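Local coordinates for protein uracil-DNA glycosylase (Sulfolobus tokodaii str. 7, PDB 4ZBY) that belongs to the uracil-DNA glycosylase superfamily, carries an iron-sulfur cluster and holds uracil in a pocket of its alpha/beta fold, at residues 38-44 and 78-84; 66-71 and 178-183; 110-115 and 152-157. One frame throughout, in Å; residues are numbered along the deposited sequence.

Overall arrangement
Followed from the N terminus, strand 37-41 is paired by interaction 1 with strand 79-82, closing a mainly helical connection. Within that connection lies helix 58-71, which opens interaction 2, closed much later in the chain by helix 172-190; interactions 1 and 2 therefore cross. Interaction 3 starts after interaction 1 has closed, joins the end of helix 96-113 to the hairpin turn and the first residues of strand 155-162, and falls within the span of interaction 2. Interaction 1 is the hub: Phe39 packs on Ile67, Leu71 and Phe182 of interaction 2, while Met38 and Phe79, on the other face of the sheet, meet Ile110, Ile113 and Pro115 of interaction 3.

Interaction 1: 38-44 and 78-84; sequences MFVGEAP and VFITNVV. With URA (uracil), chain C.
Asn82 sets its CG beside its own backbone N (chi1 -64°), and a chi2 of -73° turns the amide so that OD1 stands 3.1 Å from Gly41 C and both polar atoms face uracil. This is the pocket end of two neighbouring parallel strands, 38-41 and 79-82, in the central sheet of the uracil-DNA glycosylase fold. Uracil N3 donates to Asn82 OD1 at 2.7 Å in a nearly straight bond (168°), and Asn82 ND2 donates to uracil O4 at 3.0 Å, so one amide reads two adjoining ring positions and is itself fixed in rotation. From the loop that follows strand 38-41, Glu42 N gives its hydrogen to uracil O2 at 2.9 Å, with a weak second bond from Ala43 N. Phe55 and His164 also bond the ligand. Gly41, lacking a side chain, allows the amide to lie this close.

Behind the pocket runs a regular parallel ladder, Phe39 N to Phe79 O, Thr81 N to Phe39 O and Gly41 N to Thr81 O, continued by Val83 N to Gly41 O; Val84 N to Glu42 O joins the loops that follow. Facing helix 96-113, the extended Met38 brings CE to 4.0 Å from Thr81 CG2, while Thr81 OG1 bonds to Pro28. On the other face, Phe39 meets Val78 CB with its ring edge. Val84 touches the iron-sulfur cluster, and its O lies 3.2 Å from Pro44 CD.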
loop_
_atom_site.group_PDB
_atom_site.type_symbol
_atom_site.label_atom_id
_atom_site.label_comp_id
_atom_site.label_asym_id
_atom_site.label_seq_id
_atom_site.Cartn_x
_atom_site.Cartn_y
_atom_site.Cartn_z
ATOM N N MET A 38 -5.971 -2.953 -4.157
ATOM C CA MET A 38 -5.175 -3.060 -2.952
ATOM C C MET A 38 -4.248 -1.843 -2.941
ATOM O O MET A 38 -3.629 -1.528 -3.963
ATOM C CB MET A 38 -4.411 -4.397 -2.964
ATOM C CG MET A 38 -3.522 -4.667 -1.791
ATOM S SD MET A 38 -2.924 -6.395 -1.952
ATOM C CE MET A 38 -1.925 -6.399 -0.485
ATOM N N PHE A 39 -4.194 -1.125 -1.821
ATOM C CA PHE A 39 -3.302 0.046 -1.668
ATOM C C PHE A 39 -2.158 -0.335 -0.763
ATOM O O PHE A 39 -2.374 -0.914 0.299
ATOM C CB PHE A 39 -4.065 1.237 -1.061
ATOM C CG PHE A 39 -5.166 1.732 -1.943
ATOM C CD1 PHE A 39 -4.925 2.751 -2.856
ATOM C CD2 PHE A 39 -6.400 1.125 -1.909
ATOM C CE1 PHE A 39 -5.930 3.187 -3.710
ATOM C CE2 PHE A 39 -7.425 1.549 -2.758
ATOM C CZ PHE A 39 -7.181 2.581 -3.652
ATOM N N VAL A 40 -0.947 -0.008 -1.171
ATOM C CA VAL A 40 0.217 -0.330 -0.337
ATOM C C VAL A 40 1.055 0.901 -0.109
ATOM O O VAL A 40 1.592 1.470 -1.059
ATOM C CB VAL A 40 1.110 -1.419 -0.991
ATOM C CG1 VAL A 40 2.229 -1.856 -0.038
ATOM C CG2 VAL A 40 0.266 -2.621 -1.414
ATOM N N GLY A 41 1.168 1.306 1.154
ATOM C CA GLY A 41 2.049 2.409 1.506
ATOM C C GLY A 41 3.402 1.960 2.020
ATOM O O GLY A 41 3.828 0.824 1.840
ATOM N N GLU A 42 4.095 2.896 2.661
ATOM C CA GLU A 42 5.445 2.673 3.174
ATOM C C GLU A 42 5.454 1.970 4.543
ATOM O O GLU A 42 5.897 0.819 4.675
ATOM C CB GLU A 42 6.177 4.015 3.278
ATOM C CG GLU A 42 7.573 3.906 3.899
ATOM C CD GLU A 42 8.239 5.259 4.098
ATOM O OE1 GLU A 42 7.674 6.291 3.653
ATOM O OE2 GLU A 42 9.332 5.282 4.706
ATOM N N ALA A 43 4.988 2.690 5.552
ATOM C CA ALA A 43 4.970 2.191 6.926
ATOM C C ALA A 43 4.017 3.054 7.732
ATOM O O ALA A 43 3.731 4.205 7.348
ATOM C CB ALA A 43 6.397 2.196 7.538
ATOM N N PRO A 44 3.532 2.523 8.856
ATOM C CA PRO A 44 2.676 3.298 9.754
ATOM C C PRO A 44 3.326 4.581 10.227
ATOM O O PRO A 44 4.530 4.613 10.513
ATOM C CB PRO A 44 2.476 2.360 10.962
ATOM C CG PRO A 44 2.772 1.021 10.476
ATOM C CD PRO A 44 3.708 1.130 9.312
ATOM N N VAL A 78 -12.038 -1.925 -0.239
ATOM C CA VAL A 78 -10.675 -2.095 -0.779
ATOM C C VAL A 78 -9.812 -2.743 0.288
ATOM O O VAL A 78 -10.325 -3.067 1.379
ATOM C CB VAL A 78 -10.077 -0.765 -1.216
ATOM C CG1 VAL A 78 -10.961 -0.181 -2.328
ATOM C CG2 VAL A 78 -9.978 0.215 -0.035
ATOM N N PHE A 79 -8.537 -2.996 -0.009
ATOM C CA PHE A 79 -7.632 -3.474 1.023
ATOM C C PHE A 79 -6.462 -2.529 1.110
ATOM O O PHE A 79 -5.919 -2.116 0.080
ATOM C CB PHE A 79 -7.147 -4.910 0.752
ATOM C CG PHE A 79 -6.458 -5.532 1.940
ATOM C CD1 PHE A 79 -5.098 -5.386 2.113
ATOM C CD2 PHE A 79 -7.193 -6.242 2.899
ATOM C CE1 PHE A 79 -4.447 -5.953 3.225
ATOM C CE2 PHE A 79 -6.570 -6.801 4.012
ATOM C CZ PHE A 79 -5.189 -6.637 4.173
ATOM N N ILE A 80 -6.093 -2.156 2.337
ATOM C CA ILE A 80 -5.062 -1.129 2.538
ATOM C C ILE A 80 -4.008 -1.626 3.513
ATOM O O ILE A 80 -4.348 -2.082 4.605
ATOM C CB ILE A 80 -5.674 0.171 3.106
ATOM C CG1 ILE A 80 -6.708 0.754 2.132
ATOM C CG2 ILE A 80 -4.553 1.178 3.410
ATOM C CD1 ILE A 80 -7.520 1.940 2.754
ATOM N N THR A 81 -2.752 -1.580 3.103
ATOM C CA THR A 81 -1.688 -1.997 3.998
ATOM C C THR A 81 -0.402 -1.267 3.613
ATOM O O THR A 81 -0.451 -0.280 2.885
ATOM C CB THR A 81 -1.523 -3.541 3.975
ATOM O OG1 THR A 81 -0.589 -3.934 4.998
ATOM C CG2 THR A 81 -1.060 -4.043 2.617
ATOM N N ASN A 82 0.720 -1.736 4.147
ATOM C CA ASN A 82 2.034 -1.131 3.929
ATOM C C ASN A 82 3.078 -2.212 3.753
ATOM O O ASN A 82 2.880 -3.333 4.192
ATOM C CB ASN A 82 2.460 -0.244 5.104
ATOM C CG ASN A 82 1.559 0.963 5.296
ATOM O OD1 ASN A 82 1.599 1.903 4.523
ATOM N ND2 ASN A 82 0.744 0.937 6.341
ATOM N N VAL A 83 4.214 -1.861 3.151
ATOM C CA VAL A 83 5.280 -2.838 2.964
ATOM C C VAL A 83 5.934 -3.190 4.314
ATOM O O VAL A 83 6.353 -4.333 4.527
ATOM C CB VAL A 83 6.325 -2.323 1.941
ATOM C CG1 VAL A 83 6.975 -1.041 2.429
ATOM C CG2 VAL A 83 7.370 -3.391 1.642
ATOM N N VAL A 84 5.991 -2.223 5.238
ATOM C CA VAL A 84 6.464 -2.471 6.585
ATOM C C VAL A 84 5.308 -2.167 7.534
ATOM O O VAL A 84 4.568 -1.197 7.327
ATOM C CB VAL A 84 7.695 -1.598 6.915
ATOM C CG1 VAL A 84 7.989 -1.567 8.403
ATOM C CG2 VAL A 84 8.899 -2.152 6.142
HETATM N N1 URA C . 2.007 6.473 5.659
HETATM C C2 URA C . 2.038 5.247 5.091
HETATM O O2 URA C . 2.881 4.911 4.280
HETATM N N3 URA C . 1.202 4.337 5.605
HETATM C C4 URA C . 0.337 4.528 6.624
HETATM O O4 URA C . -0.421 3.628 6.943
HETATM C C5 URA C . 0.324 5.821 7.184
HETATM C C6 URA C . 1.150 6.774 6.690
#

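Interaction 2: 66-71 and 178-183; sequences MIKEIL and LEEDFK
The Phe182 ring carries Met66 over one face, with SD 4.4 Å from the ring centroid and CB also above it; at the edge, Ile67 CG1 approaches CE2 to 3.9 Å. It is a knob-into-hole contact between two helices, the ring filling the hole formed by Met66, Ile67, Ile70 and Leu71, where segments 66-71 and 178-183 cross at -59° with axes 9.5 Å apart. Leu71 comes obliquely, its CG 3.8 Å from Phe182 CD2. The sulfur over the face is a Met-aromatic contact, seen in the one of two Met66 conformers described here. Extended beyond CG, that chain crosses Leu178 at about a right angle, SD lying 3.6 Å from Leu178 CG, and sends CE on to Glu179 CG.

Helix 58-71 widens here: Met66 O accepts from both Ile70 N and Leu71 N in a pi-type turn. The two helices pack against the central sheet, segment 66-71 on strand 37-41 and segment 178-183 on strand 155-162. The carboxylate of Glu179 is held by Arg175, while its aliphatic part packs here. Ile70 spans one turn of the partner helix, CG2 3.5 Å from Lys183 N and CD1 3.8 Å from Glu179 CB.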
loop_
_atom_site.group_PDB
_atom_site.type_symbol
_atom_site.label_atom_id
_atom_site.label_comp_id
_atom_site.label_asym_id
_atom_site.label_seq_id
_atom_site.Cartn_x
_atom_site.Cartn_y
_atom_site.Cartn_z
ATOM N N MET A 66 -9.867 10.552 -1.458
ATOM C CA MET A 66 -9.681 10.260 -2.880
ATOM C C MET A 66 -10.334 8.942 -3.256
ATOM O O MET A 66 -10.940 8.814 -4.319
ATOM C CB MET A 66 -8.201 10.228 -3.258
ATOM C CG MET A 66 -7.546 11.543 -3.069
ATOM S SD MET A 66 -5.955 11.594 -3.904
ATOM C CE MET A 66 -5.474 13.266 -3.489
ATOM N N ILE A 67 -10.191 7.946 -2.396
ATOM C CA ILE A 67 -10.818 6.674 -2.671
ATOM C C ILE A 67 -12.336 6.856 -2.792
ATOM O O ILE A 67 -12.960 6.314 -3.711
ATOM C CB ILE A 67 -10.478 5.637 -1.594
ATOM C CG1 ILE A 67 -8.988 5.265 -1.720
ATOM C CG2 ILE A 67 -11.319 4.373 -1.786
ATOM C CD1 ILE A 67 -8.511 4.407 -0.581
ATOM N N LYS A 68 -12.919 7.645 -1.894
ATOM C CA LYS A 68 -14.355 7.870 -1.917
ATOM C C LYS A 68 -14.799 8.746 -3.078
ATOM O O LYS A 68 -15.699 8.369 -3.825
ATOM C CB LYS A 68 -14.813 8.495 -0.591
ATOM C CG LYS A 68 -16.275 8.907 -0.603
ATOM C CD LYS A 68 -17.167 7.701 -0.773
ATOM C CE LYS A 68 -18.624 8.095 -0.582
ATOM N NZ LYS A 68 -19.506 6.895 -0.602
ATOM N N GLU A 69 -14.175 9.913 -3.245
ATOM C CA GLU A 69 -14.682 10.890 -4.198
ATOM C C GLU A 69 -14.281 10.595 -5.634
ATOM O O GLU A 69 -15.032 10.899 -6.556
ATOM C CB GLU A 69 -14.204 12.289 -3.810
ATOM C CG GLU A 69 -14.696 12.693 -2.443
ATOM C CD GLU A 69 -14.371 14.125 -2.123
ATOM O OE1 GLU A 69 -13.679 14.771 -2.937
ATOM O OE2 GLU A 69 -14.808 14.601 -1.055
ATOM N N ILE A 70 -13.099 10.012 -5.825
ATOM C CA ILE A 70 -12.598 9.792 -7.166
ATOM C C ILE A 70 -12.804 8.346 -7.628
ATOM O O ILE A 70 -13.219 8.135 -8.766
ATOM C CB ILE A 70 -11.118 10.207 -7.270
ATOM C CG1 ILE A 70 -11.009 11.691 -6.923
ATOM C CG2 ILE A 70 -10.582 9.993 -8.697
ATOM C CD1 ILE A 70 -9.600 12.195 -6.871
ATOM N N LEU A 71 -12.582 7.366 -6.754
ATOM C CA LEU A 71 -12.816 5.967 -7.131
ATOM C C LEU A 71 -14.242 5.512 -6.876
ATOM O O LEU A 71 -14.717 4.531 -7.468
ATOM C CB LEU A 71 -11.871 5.024 -6.382
ATOM C CG LEU A 71 -10.368 5.314 -6.496
ATOM C CD1 LEU A 71 -9.632 4.165 -5.817
ATOM C CD2 LEU A 71 -9.912 5.480 -7.938
ATOM N N LEU A 178 -1.908 13.631 -8.120
ATOM C CA LEU A 178 -2.385 12.438 -7.436
ATOM C C LEU A 178 -3.869 12.187 -7.748
ATOM O O LEU A 178 -4.267 11.056 -7.998
ATOM C CB LEU A 178 -2.141 12.581 -5.928
ATOM C CG LEU A 178 -2.508 11.393 -5.035
ATOM C CD1 LEU A 178 -1.790 10.154 -5.445
ATOM C CD2 LEU A 178 -2.131 11.743 -3.578
ATOM N N GLU A 179 -4.668 13.247 -7.796
ATOM C CA GLU A 179 -6.072 13.118 -8.135
ATOM C C GLU A 179 -6.250 12.588 -9.544
ATOM O O GLU A 179 -7.102 11.739 -9.789
ATOM C CB GLU A 179 -6.797 14.453 -7.948
ATOM C CG GLU A 179 -6.793 14.892 -6.481
ATOM C CD GLU A 179 -7.350 16.286 -6.248
ATOM O OE1 GLU A 179 -7.463 17.065 -7.220
ATOM O OE2 GLU A 179 -7.663 16.599 -5.076
ATOM N N GLU A 180 -5.432 13.083 -10.462
ATOM C CA GLU A 180 -5.483 12.633 -11.844
ATOM C C GLU A 180 -5.060 11.175 -11.930
ATOM O O GLU A 180 -5.622 10.409 -12.705
ATOM C CB GLU A 180 -4.591 13.512 -12.726
ATOM C CG GLU A 180 -5.126 14.923 -12.895
ATOM C CD GLU A 180 -6.525 14.945 -13.485
ATOM O OE1 GLU A 180 -6.700 14.442 -14.614
ATOM O OE2 GLU A 180 -7.452 15.448 -12.813
ATOM N N ASP A 181 -4.071 10.794 -11.127
ATOM C CA ASP A 181 -3.645 9.398 -11.060
ATOM C C ASP A 181 -4.801 8.535 -10.558
ATOM O O ASP A 181 -5.011 7.445 -11.073
ATOM C CB ASP A 181 -2.433 9.203 -10.151
ATOM C CG ASP A 181 -1.124 9.507 -10.858
ATOM O OD1 ASP A 181 -1.154 9.755 -12.071
ATOM O OD2 ASP A 181 -0.071 9.504 -10.188
ATOM N N PHE A 182 -5.575 9.034 -9.589
ATOM C CA PHE A 182 -6.696 8.247 -9.079
ATOM C C PHE A 182 -7.823 8.157 -10.114
ATOM O O PHE A 182 -8.510 7.136 -10.175
ATOM C CB PHE A 182 -7.203 8.794 -7.739
ATOM C CG PHE A 182 -6.558 8.136 -6.544
ATOM C CD1 PHE A 182 -5.194 8.171 -6.372
ATOM C CD2 PHE A 182 -7.324 7.462 -5.603
ATOM C CE1 PHE A 182 -4.589 7.556 -5.283
ATOM C CE2 PHE A 182 -6.719 6.838 -4.508
ATOM C CZ PHE A 182 -5.367 6.877 -4.354
ATOM N N LYS A 183 -7.994 9.197 -10.934
ATOM C CA LYS A 183 -8.950 9.142 -12.047
ATOM C C LYS A 183 -8.571 8.024 -13.019
ATOM O O LYS A 183 -9.435 7.310 -13.537
ATOM C CB LYS A 183 -9.015 10.483 -12.794
ATOM C CG LYS A 183 -9.642 11.629 -11.998
ATOM C CD LYS A 183 -9.699 12.926 -12.820
ATOM C CE LYS A 183 -10.329 14.077 -12.029
ATOM N NZ LYS A 183 -10.289 15.373 -12.771
#

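Interaction 3: 110-115 and 152-157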
loop_
_atom_site.group_PDB
_atom_site.type_symbol
_atom_site.label_atom_id
_atom_site.label_comp_id
_atom_site.label_asym_id
_atom_site.label_seq_id
_atom_site.Cartn_x
_atom_site.Cartn_y
_atom_site.Cartn_z
ATOM N N ILE A 110 -0.882 -10.384 -0.725
ATOM C CA ILE A 110 -1.126 -10.353 -2.165
ATOM C C ILE A 110 -1.510 -11.741 -2.688
ATOM O O ILE A 110 -2.437 -11.861 -3.495
ATOM C CB ILE A 110 0.099 -9.820 -2.928
ATOM C CG1 ILE A 110 0.378 -8.378 -2.538
ATOM C CG2 ILE A 110 -0.106 -9.942 -4.451
ATOM C CD1 ILE A 110 1.713 -7.880 -3.062
ATOM N N ASP A 111 -0.823 -12.782 -2.214
ATOM C CA ASP A 111 -1.090 -14.156 -2.653
ATOM C C ASP A 111 -2.525 -14.563 -2.423
ATOM O O ASP A 111 -3.111 -15.327 -3.214
ATOM C CB ASP A 111 -0.178 -15.142 -1.914
ATOM C CG ASP A 111 1.190 -15.207 -2.509
ATOM O OD1 ASP A 111 1.388 -14.530 -3.532
ATOM O OD2 ASP A 111 2.060 -15.943 -1.976
ATOM N N ILE A 112 -3.092 -14.057 -1.332
ATOM C CA ILE A 112 -4.437 -14.420 -0.944
ATOM C C ILE A 112 -5.456 -13.536 -1.649
ATOM O O ILE A 112 -6.425 -14.041 -2.218
ATOM C CB ILE A 112 -4.629 -14.317 0.577
ATOM C CG1 ILE A 112 -3.943 -15.493 1.290
ATOM C CG2 ILE A 112 -6.106 -14.257 0.938
ATOM C CD1 ILE A 112 -3.570 -15.175 2.730
ATOM N N ILE A 113 -5.243 -12.228 -1.612
ATOM C CA ILE A 113 -6.207 -11.313 -2.202
ATOM C C ILE A 113 -6.256 -11.375 -3.737
ATOM O O ILE A 113 -7.345 -11.356 -4.319
ATOM C CB ILE A 113 -5.915 -9.882 -1.728
ATOM C CG1 ILE A 113 -6.123 -9.802 -0.209
ATOM C CG2 ILE A 113 -6.857 -8.905 -2.392
ATOM C CD1 ILE A 113 -5.512 -8.570 0.424
ATOM N N MET A 114 -5.090 -11.454 -4.380
ATOM C CA MET A 114 -4.986 -11.407 -5.843
ATOM C C MET A 114 -5.816 -10.289 -6.446
ATOM O O MET A 114 -6.666 -10.530 -7.321
ATOM C CB MET A 114 -5.381 -12.763 -6.466
ATOM C CG MET A 114 -4.405 -13.868 -6.097
ATOM S SD MET A 114 -2.736 -13.525 -6.704
ATOM C CE MET A 114 -3.058 -13.617 -8.477
ATOM N N PRO A 115 -5.551 -9.051 -6.019
ATOM C CA PRO A 115 -6.337 -7.918 -6.520
ATOM C C PRO A 115 -6.150 -7.668 -8.021
ATOM O O PRO A 115 -5.114 -8.036 -8.633
ATOM C CB PRO A 115 -5.798 -6.754 -5.703
ATOM C CG PRO A 115 -4.322 -7.125 -5.514
ATOM C CD PRO A 115 -4.354 -8.612 -5.277
ATOM N N TYR A 152 1.139 -12.727 -12.613
ATOM C CA TYR A 152 1.350 -13.349 -11.315
ATOM C C TYR A 152 0.401 -14.512 -11.108
ATOM O O TYR A 152 -0.812 -14.329 -11.110
ATOM C CB TYR A 152 1.176 -12.338 -10.178
ATOM C CG TYR A 152 1.789 -12.824 -8.887
ATOM C CD1 TYR A 152 3.051 -13.408 -8.886
ATOM C CD2 TYR A 152 1.115 -12.716 -7.678
ATOM C CE1 TYR A 152 3.624 -13.860 -7.724
ATOM C CE2 TYR A 152 1.680 -13.179 -6.507
ATOM C CZ TYR A 152 2.943 -13.752 -6.542
ATOM O OH TYR A 152 3.533 -14.210 -5.393
ATOM N N LYS A 153 0.975 -15.694 -10.902
ATOM C CA LYS A 153 0.222 -16.951 -10.792
ATOM C C LYS A 153 -0.679 -17.075 -12.006
ATOM O O LYS A 153 -0.222 -16.895 -13.140
ATOM C CB LYS A 153 -0.586 -17.011 -9.479
ATOM C CG LYS A 153 0.282 -16.874 -8.235
ATOM C CD LYS A 153 -0.504 -17.048 -6.937
ATOM C CE LYS A 153 0.409 -16.910 -5.724
ATOM N NZ LYS A 153 1.567 -17.848 -5.797
ATOM N N GLU A 154 -1.968 -17.313 -11.778
ATOM C CA GLU A 154 -2.891 -17.579 -12.883
ATOM C C GLU A 154 -3.428 -16.295 -13.514
ATOM O O GLU A 154 -4.088 -16.335 -14.547
ATOM C CB GLU A 154 -4.057 -18.457 -12.406
ATOM C CG GLU A 154 -5.123 -17.726 -11.584
ATOM C CD GLU A 154 -4.774 -17.584 -10.104
ATOM O OE1 GLU A 154 -3.754 -18.149 -9.653
ATOM O OE2 GLU A 154 -5.536 -16.904 -9.384
ATOM N N LYS A 155 -3.130 -15.159 -12.895
ATOM C CA LYS A 155 -3.725 -13.892 -13.292
ATOM C C LYS A 155 -2.713 -12.859 -13.762
ATOM O O LYS A 155 -1.516 -13.125 -13.853
ATOM C CB LYS A 155 -4.521 -13.297 -12.122
ATOM C CG LYS A 155 -5.755 -14.087 -11.719
ATOM C CD LYS A 155 -6.289 -13.644 -10.348
ATOM C CE LYS A 155 -7.569 -14.391 -9.987
ATOM N NZ LYS A 155 -7.844 -14.434 -8.517
ATOM N N GLU A 156 -3.231 -11.681 -14.080
ATOM C CA GLU A 156 -2.441 -10.479 -14.257
ATOM C C GLU A 156 -2.848 -9.534 -13.150
ATOM O O GLU A 156 -4.026 -9.487 -12.778
ATOM C CB GLU A 156 -2.694 -9.811 -15.602
ATOM C CG GLU A 156 -2.211 -10.565 -16.823
ATOM C CD GLU A 156 -2.425 -9.771 -18.101
ATOM O OE1 GLU A 156 -3.265 -8.843 -18.086
ATOM O OE2 GLU A 156 -1.753 -10.064 -19.112
ATOM N N ILE A 157 -1.890 -8.781 -12.626
ATOM C CA ILE A 157 -2.194 -7.718 -11.681
ATOM C C ILE A 157 -1.719 -6.424 -12.300
ATOM O O ILE A 157 -0.615 -6.364 -12.851
ATOM C CB ILE A 157 -1.505 -7.936 -10.318
ATOM C CG1 ILE A 157 -2.106 -9.171 -9.633
ATOM C CG2 ILE A 157 -1.687 -6.699 -9.419
ATOM C CD1 ILE A 157 -1.342 -9.629 -8.418
HETATM O O HOH W 1 4.763 -15.001 -2.426
HETATM O O HOH W 2 -5.670 -10.248 -10.407
#
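Met114 leaves its helix with a positive phi (46°) and then folds its side chain back, chi2 and chi3 both near -60°, which brings SD and CE against the turn at 152-155. Its CE comes 3.5 Å from Tyr152 O and lies against the aliphatic part of Lys155, whose CD is 3.7 Å away. The sulfur meets the ring of Tyr152 obliquely, SD being 4.1 Å from CD2, a Met-aromatic contact. Lys155 NZ passes near Met114 CB and forms a salt bridge with Glu154 within the turn itself.

One polar bond links the segments directly. In the Tyr152 conformer described here, one of two, Tyr152 OH donates to Asp111 OD1 at 2.9 Å, where OD1 accepts with its syn lone pair. Carboxylate and ring planes are 26° apart, and OD1 sits near the ring plane at its edge. Water 1 donates to Asp111 OD2 and more weakly to Tyr152 OH, bridging the same pair.

The contact joins the C-terminal end of helix 96-113 to a beta hairpin, whose type II' turn from Tyr152 to Lys155 connects the antiparallel strands 148-152 and 155-162. Lys153 lays its CG over the centre of the Tyr152 ring, and Trp150 also stacks with that ring. Lys153 NZ stays 4.0 Å from Asp111 OD1, beyond a salt bridge, though the charges may still attract. Deeper in, Ile110 CG2 touches Ile157 CD1 at 4.2 Å, and both residues pack on Ile118 of the sheet. Pro115 O lies 3.4 Å from Ile157 CG1, and water 2 sits 2.9 Å from Pro115 O and close to Glu156 O.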